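Local coordinates for protein serine protease pet (Escherichia coli, PDB 4OM9) that is a secreted autotransporter enterotoxin of enteroaggregative bacteria and acts as a serine protease, with the cytoskeletal protein alpha-fodrin as a probable target, at residues A[435-440]-A[460-465]; A[480-485]-A[506-511]. All blocks are in the same frame, centred on the assembly; numbering follows the deposited sequence.

Interaction 1 (A[435-440]-A[460-465])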
ATOM      1  N   GLY A 435      18.506  -3.111 -17.433  1.00 34.91           N
ATOM      2  CA  GLY A 435      19.893  -2.688 -17.314  1.00 34.55           C
ATOM      3  C   GLY A 435      20.146  -1.247 -17.719  1.00 34.51           C
ATOM      4  O   GLY A 435      21.230  -0.726 -17.473  1.00 36.41           O
ATOM      5  N   HIS A 436      19.157  -0.603 -18.338  1.00 36.69           N
ATOM      6  CA  HIS A 436      19.278   0.798 -18.755  1.00 37.62           C
ATOM      7  C   HIS A 436      18.811   1.768 -17.660  1.00 39.77           C
ATOM      8  O   HIS A 436      17.981   1.415 -16.821  1.00 37.98           O
ATOM      9  CB  HIS A 436      18.479   1.041 -20.034  1.00 36.57           C
ATOM     10  CG  HIS A 436      18.921   0.197 -21.186  1.00 42.74           C
ATOM     11  ND1 HIS A 436      19.983   0.549 -22.009  1.00 42.90           N
ATOM     12  CD2 HIS A 436      18.469  -0.988 -21.656  1.00 40.18           C
ATOM     13  CE1 HIS A 436      20.156  -0.383 -22.923  1.00 44.06           C
ATOM     14  NE2 HIS A 436      19.245  -1.328 -22.738  1.00 41.36           N
ATOM     15  N   ASN A 437      19.355   2.983 -17.678  1.00 35.52           N
ATOM     16  CA  ASN A 437      18.917   4.060 -16.797  1.00 31.22           C
ATOM     17  C   ASN A 437      17.890   4.902 -17.532  1.00 29.54           C
ATOM     18  O   ASN A 437      18.090   5.245 -18.697  1.00 33.33           O
ATOM     19  CB  ASN A 437      20.099   4.945 -16.354  1.00 33.52           C
ATOM     20  CG  ASN A 437      21.219   4.160 -15.637  1.00 33.92           C
ATOM     21  OD1 ASN A 437      20.976   3.166 -14.957  1.00 34.72           O
ATOM     22  ND2 ASN A 437      22.459   4.635 -15.785  1.00 42.23           N
ATOM     23  N   GLN A 438      16.788   5.234 -16.885  1.00 34.07           N
ATOM     24  CA  GLN A 438      15.775   6.072 -17.513  1.00 31.32           C
ATOM     25  C   GLN A 438      15.316   7.188 -16.589  1.00 29.18           C
ATOM     26  O   GLN A 438      15.161   7.003 -15.389  1.00 28.56           O
ATOM     27  CB  GLN A 438      14.560   5.252 -17.952  1.00 26.49           C
ATOM     28  CG  GLN A 438      13.442   6.118 -18.572  1.00 27.06           C
ATOM     29  CD  GLN A 438      13.800   6.669 -19.964  1.00 30.13           C
ATOM     30  OE1 GLN A 438      14.341   5.940 -20.807  1.00 31.43           O
ATOM     31  NE2 GLN A 438      13.490   7.954 -20.210  1.00 26.69           N
ATOM     32  N   THR A 439      15.105   8.352 -17.183  1.00 31.48           N
ATOM     33  CA  THR A 439      14.696   9.541 -16.461  1.00 32.64           C
ATOM     34  C   THR A 439      13.309   9.966 -16.882  1.00 29.72           C
ATOM     35  O   THR A 439      13.010  10.017 -18.071  1.00 31.00           O
ATOM     36  CB  THR A 439      15.652  10.707 -16.725  1.00 33.74           C
ATOM     37  OG1 THR A 439      16.984  10.333 -16.342  1.00 36.55           O
ATOM     38  CG2 THR A 439      15.195  11.952 -15.970  1.00 36.19           C
ATOM     39  N   PHE A 440      12.471  10.265 -15.904  1.00 28.18           N
ATOM     40  CA  PHE A 440      11.196  10.900 -16.154  1.00 28.36           C
ATOM     41  C   PHE A 440      11.108  12.188 -15.344  1.00 26.37           C
ATOM     42  O   PHE A 440      11.479  12.226 -14.164  1.00 27.95           O
ATOM     43  CB  PHE A 440      10.011  10.001 -15.760  1.00 26.25           C
ATOM     44  CG  PHE A 440      10.027   8.614 -16.351  1.00 25.18           C
ATOM     45  CD1 PHE A 440      10.839   7.625 -15.822  1.00 25.29           C
ATOM     46  CD2 PHE A 440       9.135   8.270 -17.374  1.00 24.86           C
ATOM     47  CE1 PHE A 440      10.817   6.340 -16.331  1.00 25.13           C
ATOM     48  CE2 PHE A 440       9.096   6.990 -17.885  1.00 24.65           C
ATOM     49  CZ  PHE A 440       9.946   6.023 -17.366  1.00 24.82           C
ATOM     50  N   GLU A 460      22.404  -2.843 -12.551  1.00 41.04           N
ATOM     51  CA  GLU A 460      21.297  -2.172 -11.896  1.00 42.26           C
ATOM     52  C   GLU A 460      20.850  -0.987 -12.729  1.00 36.97           C
ATOM     53  O   GLU A 460      21.679  -0.315 -13.349  1.00 35.27           O
ATOM     54  CB  GLU A 460      21.698  -1.743 -10.476  1.00 39.85           C
ATOM     55  CG  GLU A 460      21.185  -0.398 -10.055  1.00 34.69           C
ATOM     56  CD  GLU A 460      21.602  -0.066  -8.632  1.00 36.88           C
ATOM     57  OE1 GLU A 460      22.578   0.705  -8.452  1.00 40.55           O
ATOM     58  OE2 GLU A 460      20.963  -0.591  -7.696  1.00 37.78           O
ATOM     59  N   SER A 461      19.538  -0.759 -12.748  1.00 31.70           N
ATOM     60  CA  SER A 461      18.932   0.337 -13.483  1.00 31.44           C
ATOM     61  C   SER A 461      18.638   1.500 -12.560  1.00 29.13           C
ATOM     62  O   SER A 461      17.966   1.341 -11.537  1.00 30.11           O
ATOM     63  CB  SER A 461      17.628  -0.107 -14.165  1.00 29.41           C
ATOM     64  OG  SER A 461      17.851  -0.879 -15.338  1.00 29.24           O
ATOM     65  N   VAL A 462      19.121   2.682 -12.921  1.00 36.08           N
ATOM     66  CA  VAL A 462      18.781   3.866 -12.145  1.00 34.47           C
ATOM     67  C   VAL A 462      17.529   4.478 -12.729  1.00 34.27           C
ATOM     68  O   VAL A 462      17.502   4.864 -13.900  1.00 33.30           O
ATOM     69  CB  VAL A 462      19.889   4.921 -12.137  1.00 32.84           C
ATOM     70  CG1 VAL A 462      19.439   6.132 -11.321  1.00 35.14           C
ATOM     71  CG2 VAL A 462      21.172   4.345 -11.590  1.00 33.69           C
ATOM     72  N   LEU A 463      16.483   4.543 -11.910  1.00 33.40           N
ATOM     73  CA  LEU A 463      15.259   5.219 -12.296  1.00 32.20           C
ATOM     74  C   LEU A 463      15.214   6.613 -11.657  1.00 33.55           C
ATOM     75  O   LEU A 463      15.126   6.747 -10.438  1.00 34.79           O
ATOM     76  CB  LEU A 463      14.054   4.383 -11.891  1.00 29.27           C
ATOM     77  CG  LEU A 463      12.690   5.069 -11.901  1.00 31.69           C
ATOM     78  CD1 LEU A 463      12.324   5.466 -13.317  1.00 30.17           C
ATOM     79  CD2 LEU A 463      11.638   4.152 -11.316  1.00 26.75           C
ATOM     80  N   SER A 464      15.295   7.648 -12.484  1.00 31.42           N
ATOM     81  CA  SER A 464      15.278   9.015 -11.993  1.00 31.21           C
ATOM     82  C   SER A 464      13.908   9.662 -12.222  1.00 31.80           C
ATOM     83  O   SER A 464      13.349   9.618 -13.331  1.00 31.26           O
ATOM     84  CB  SER A 464      16.383   9.840 -12.675  1.00 32.12           C
ATOM     85  OG  SER A 464      17.672   9.247 -12.502  1.00 30.01           O
ATOM     86  N   VAL A 465      13.349  10.249 -11.170  1.00 29.78           N
ATOM     87  CA  VAL A 465      12.101  10.988 -11.300  1.00 29.05           C
ATOM     88  C   VAL A 465      12.323  12.353 -10.729  1.00 30.26           C
ATOM     89  O   VAL A 465      12.511  12.491  -9.525  1.00 30.50           O
ATOM     90  CB  VAL A 465      10.934  10.324 -10.557  1.00 31.45           C
ATOM     91  CG1 VAL A 465       9.648  11.096 -10.817  1.00 29.36           C
ATOM     92  CG2 VAL A 465      10.813   8.865 -10.949  1.00 27.88           C
TER

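Interaction 2 (A[480-485]-A[506-511])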
ATOM      1  N   ASN A 480      15.691  -5.039 -10.020  1.00 34.43           N
ATOM      2  CA  ASN A 480      17.035  -4.523  -9.793  1.00 39.71           C
ATOM      3  C   ASN A 480      17.149  -3.040 -10.135  1.00 37.97           C
ATOM      4  O   ASN A 480      17.817  -2.664 -11.097  1.00 34.88           O
ATOM      5  CB  ASN A 480      18.042  -5.342 -10.605  1.00 41.03           C
ATOM      6  CG  ASN A 480      19.485  -5.003 -10.270  1.00 44.25           C
ATOM      7  OD1 ASN A 480      19.775  -4.468  -9.202  1.00 43.68           O
ATOM      8  ND2 ASN A 480      20.399  -5.314 -11.190  1.00 42.84           N
ATOM      9  N   VAL A 481      16.506  -2.207  -9.320  1.00 29.48           N
ATOM     10  CA  VAL A 481      16.371  -0.787  -9.610  1.00 28.90           C
ATOM     11  C   VAL A 481      16.922   0.089  -8.464  1.00 29.13           C
ATOM     12  O   VAL A 481      16.893  -0.297  -7.295  1.00 29.48           O
ATOM     13  CB  VAL A 481      14.887  -0.434  -9.872  1.00 28.08           C
ATOM     14  CG1 VAL A 481      14.696   1.044 -10.122  1.00 27.61           C
ATOM     15  CG2 VAL A 481      14.307  -1.268 -11.049  1.00 27.86           C
ATOM     16  N   ARG A 482      17.438   1.257  -8.808  1.00 31.68           N
ATOM     17  CA  ARG A 482      17.707   2.285  -7.816  1.00 32.86           C
ATOM     18  C   ARG A 482      16.891   3.494  -8.214  1.00 32.67           C
ATOM     19  O   ARG A 482      16.842   3.839  -9.399  1.00 29.68           O
ATOM     20  CB  ARG A 482      19.194   2.621  -7.736  1.00 31.54           C
ATOM     21  CG  ARG A 482      19.507   3.986  -7.173  1.00 34.35           C
ATOM     22  CD  ARG A 482      21.008   4.226  -7.244  1.00 35.79           C
ATOM     23  NE  ARG A 482      21.391   5.590  -6.892  1.00 36.78           N
ATOM     24  CZ  ARG A 482      21.799   5.971  -5.685  1.00 40.64           C
ATOM     25  NH1 ARG A 482      21.864   5.097  -4.685  1.00 40.16           N
ATOM     26  NH2 ARG A 482      22.147   7.235  -5.477  1.00 39.36           N
ATOM     27  N   LEU A 483      16.232   4.110  -7.229  1.00 32.68           N
ATOM     28  CA  LEU A 483      15.349   5.245  -7.478  1.00 31.22           C
ATOM     29  C   LEU A 483      15.957   6.534  -6.973  1.00 30.22           C
ATOM     30  O   LEU A 483      16.349   6.595  -5.814  1.00 30.45           O
ATOM     31  CB  LEU A 483      14.006   5.030  -6.800  1.00 28.46           C
ATOM     32  CG  LEU A 483      13.009   6.191  -6.838  1.00 31.19           C
ATOM     33  CD1 LEU A 483      12.623   6.534  -8.246  1.00 27.98           C
ATOM     34  CD2 LEU A 483      11.767   5.821  -6.086  1.00 30.63           C
ATOM     35  N   GLU A 484      16.008   7.559  -7.824  1.00 28.16           N
ATOM     36  CA  GLU A 484      16.576   8.843  -7.448  1.00 28.58           C
ATOM     37  C   GLU A 484      15.628  10.006  -7.689  1.00 28.37           C
ATOM     38  O   GLU A 484      15.102  10.168  -8.771  1.00 31.53           O
ATOM     39  CB  GLU A 484      17.896   9.096  -8.202  1.00 28.94           C
ATOM     40  CG  GLU A 484      18.952   8.059  -7.920  1.00 31.34           C
ATOM     41  CD  GLU A 484      20.280   8.346  -8.581  1.00 32.98           C
ATOM     42  OE1 GLU A 484      20.385   9.350  -9.315  1.00 32.51           O
ATOM     43  OE2 GLU A 484      21.227   7.555  -8.369  1.00 39.53           O
ATOM     44  N   HIS A 485      15.434  10.843  -6.682  1.00 28.74           N
ATOM     45  CA  HIS A 485      14.680  12.080  -6.857  1.00 28.79           C
ATOM     46  C   HIS A 485      15.639  13.253  -6.559  1.00 29.48           C
ATOM     47  O   HIS A 485      15.610  13.804  -5.474  1.00 29.98           O
ATOM     48  CB  HIS A 485      13.452  12.063  -5.937  1.00 28.79           C
ATOM     49  CG  HIS A 485      12.582  13.276  -6.017  1.00 29.00           C
ATOM     50  ND1 HIS A 485      12.183  13.840  -7.208  1.00 28.76           N
ATOM     51  CD2 HIS A 485      11.992  14.009  -5.045  1.00 29.53           C
ATOM     52  CE1 HIS A 485      11.401  14.873  -6.969  1.00 29.15           C
ATOM     53  NE2 HIS A 485      11.266  14.998  -5.663  1.00 29.64           N
ATOM     54  N   SER A 506      17.954   0.712  -3.499  1.00 32.34           N
ATOM     55  CA  SER A 506      18.186   1.889  -2.684  1.00 32.71           C
ATOM     56  C   SER A 506      17.419   3.056  -3.250  1.00 31.43           C
ATOM     57  O   SER A 506      16.902   2.990  -4.361  1.00 29.62           O
ATOM     58  CB  SER A 506      19.680   2.234  -2.599  1.00 31.54           C
ATOM     59  OG  SER A 506      20.189   2.648  -3.858  1.00 31.31           O
ATOM     60  N   ILE A 507      17.336   4.123  -2.466  1.00 30.32           N
ATOM     61  CA  ILE A 507      16.600   5.308  -2.862  1.00 29.84           C
ATOM     62  C   ILE A 507      17.409   6.516  -2.443  1.00 30.27           C
ATOM     63  O   ILE A 507      17.888   6.587  -1.308  1.00 31.13           O
ATOM     64  CB  ILE A 507      15.196   5.376  -2.221  1.00 29.64           C
ATOM     65  CG1 ILE A 507      14.288   4.254  -2.735  1.00 29.25           C
ATOM     66  CG2 ILE A 507      14.554   6.719  -2.495  1.00 29.38           C
ATOM     67  CD1 ILE A 507      12.952   4.147  -1.973  1.00 29.20           C
ATOM     68  N   SER A 508      17.570   7.467  -3.351  1.00 31.10           N
ATOM     69  CA  SER A 508      18.358   8.643  -3.038  1.00 33.72           C
ATOM     70  C   SER A 508      17.598   9.913  -3.384  1.00 33.73           C
ATOM     71  O   SER A 508      17.046  10.048  -4.472  1.00 31.57           O
ATOM     72  CB  SER A 508      19.696   8.596  -3.765  1.00 35.80           C
ATOM     73  OG  SER A 508      20.096   9.899  -4.109  1.00 39.52           O
ATOM     74  N   ILE A 509      17.589  10.831  -2.425  1.00 35.09           N
ATOM     75  CA  ILE A 509      16.802  12.049  -2.461  1.00 33.78           C
ATOM     76  C   ILE A 509      17.673  13.252  -2.185  1.00 33.01           C
ATOM     77  O   ILE A 509      18.277  13.338  -1.126  1.00 37.54           O
ATOM     78  CB  ILE A 509      15.718  12.036  -1.402  1.00 36.43           C
ATOM     79  CG1 ILE A 509      15.066  10.662  -1.313  1.00 35.71           C
ATOM     80  CG2 ILE A 509      14.718  13.124  -1.677  1.00 34.64           C
ATOM     81  CD1 ILE A 509      14.173  10.365  -2.471  1.00 38.39           C
ATOM     82  N   LYS A 510      17.723  14.193  -3.117  1.00 31.48           N
ATOM     83  CA  LYS A 510      18.519  15.394  -2.930  1.00 33.70           C
ATOM     84  C   LYS A 510      17.708  16.600  -3.348  1.00 32.34           C
ATOM     85  O   LYS A 510      17.177  16.637  -4.466  1.00 34.74           O
ATOM     86  CB  LYS A 510      19.822  15.316  -3.726  1.00 32.35           C
ATOM     87  CG  LYS A 510      20.739  14.202  -3.276  1.00 33.81           C
ATOM     88  CD  LYS A 510      21.916  14.002  -4.230  1.00 32.61           C
ATOM     89  CE  LYS A 510      22.415  12.568  -4.147  1.00 36.24           C
ATOM     90  NZ  LYS A 510      23.893  12.465  -4.121  1.00 40.66           N
ATOM     91  N   ASN A 511      17.581  17.546  -2.418  1.00 33.10           N
ATOM     92  CA  ASN A 511      17.055  18.879  -2.681  1.00 34.83           C
ATOM     93  C   ASN A 511      15.546  18.964  -2.933  1.00 35.60           C
ATOM     94  O   ASN A 511      15.029  20.063  -3.121  1.00 36.63           O
ATOM     95  CB  ASN A 511      17.814  19.516  -3.870  1.00 35.09           C
ATOM     96  CG  ASN A 511      19.182  20.096  -3.457  1.00 37.04           C
ATOM     97  OD1 ASN A 511      19.362  20.522  -2.322  1.00 37.15           O
ATOM     98  ND2 ASN A 511      20.141  20.109  -4.387  1.00 36.22           N
TER

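Interaction 1 (A[435-440]-A[460-465])
Asn437 reaches across to Val462 and does with its side chain what a backbone carbonyl does further along the two strands. From CB, which lies 3.6 Å from Val462 O, the chain turns at a chi1 of -57°, setting CG beside the backbone N and anti to the carbonyl carbon. CG then passes 3.8 Å from Val462 CB, and OD1 at the tip accepts the Val462 N-H at 2.8 Å. That bond is nearly straight at the hydrogen (168°), although the donor sits tilted from the plane of the amide C=O.

Beyond it the parallel ladder takes over: Gln438 N gives to Val462 O, Ser464 N to Gln438 O, and Phe440 N to Ser464 O at 2.8 Å. Upstream, Ser461 OG donates to His436 O at 2.7 Å. On the buried face the methyl CD1 of Leu463 meets the Phe440 ring at its edge, 3.5 Å from CE1, while on the other face Thr439 OG1 lies 3.7 Å from Ser464 CB. The two strands lie on successive coils of the right-handed beta-helix that forms the stalk of the passenger domain, as in related autotransporters.

Two side chains, Asn437 and Ser461, thus extend the polar pairing back ahead of strand 438-440, where the 435-437 backbone is not yet strand, and the bonding between the coils begins before the regular ladder does.

Interaction 2 (A[480-485]-A[506-511])
Two torsions bring Arg482 and Ser506 together across the paired strands: the arginine has CG anti to its own N (chi1 157°) and runs extended from CG to NE, while Ser506 holds OG between its backbone N and carbonyl carbon (chi1 67°). The arginine stem therefore passes alongside the hydroxyl, CG lying 3.6 Å from Ser506 OG, before NH1 donates to that same oxygen at 3.1 Å. The bond is bent, 136° at the hydrogen, and OG lies near the guanidinium edge but somewhat tilted from its plane. NH2 comes 3.3 Å from Ser508 CB, so the planar group spans two serines of the neighbouring strand.

Its other partner is on its own strand. Two residues on, Glu484 stretches out on the same face and OE2 takes NE in a salt bridge modelled very short, with a weaker bond from NH2. Carboxylate and serine together probably limit the rotation of the guanidinium, though the shortness of the NE bond is doubtful.

Behind these side chains, Leu483 and His485 alternate with Ser506, Ser508 and Lys510 in parallel pairing. Leu483 O accepts Ser508 N at 2.9 Å, and Ser508 O accepts His485 N at 2.8 Å. The opposite face is largely apolar: Leu483 CB packs against Ile507 CG1 at 4.1 Å, and His485 CB lies 3.9 Å from Ile509 CD1. The imidazole is held at both nitrogens, ND1 bonding to Val465 O on the preceding coil and NE2 to Ala494 O further along its own.

Strand 481-486 is flanked by 461-465 and 506-510, and the latter pairs in turn with 585-589. Ile507 and Ile509 both touch Leu586 of that next strand; Met516 and Leu514 of strand 514-520 meet Ile507 and Ile509 respectively, consistent with the apolar interior of a beta-helix.

Interactions 1 and 2 are successive steps along one face of the beta-helix, with strands 461-465 and 481-486 as direct neighbours and centres about 10 Å apart. A probable bond from Leu463 N to Arg482 O carries the ladder from one contact to the next, and the Leu463 side chain, touching Leu483, continues the apolar packing. Interaction 2 is the more buried; interaction 1 has two exposed residues, Asn437 and Thr439. Both put mostly apolar side chains on one face, with Gln438 and His485 among them, but their polar chemistry differs: uncharged amide and hydroxyl groups bond to backbone at 435-440 with 460-465, whereas an arginine joined to a glutamate bonds a serine hydroxyl at 480-485 with 506-511.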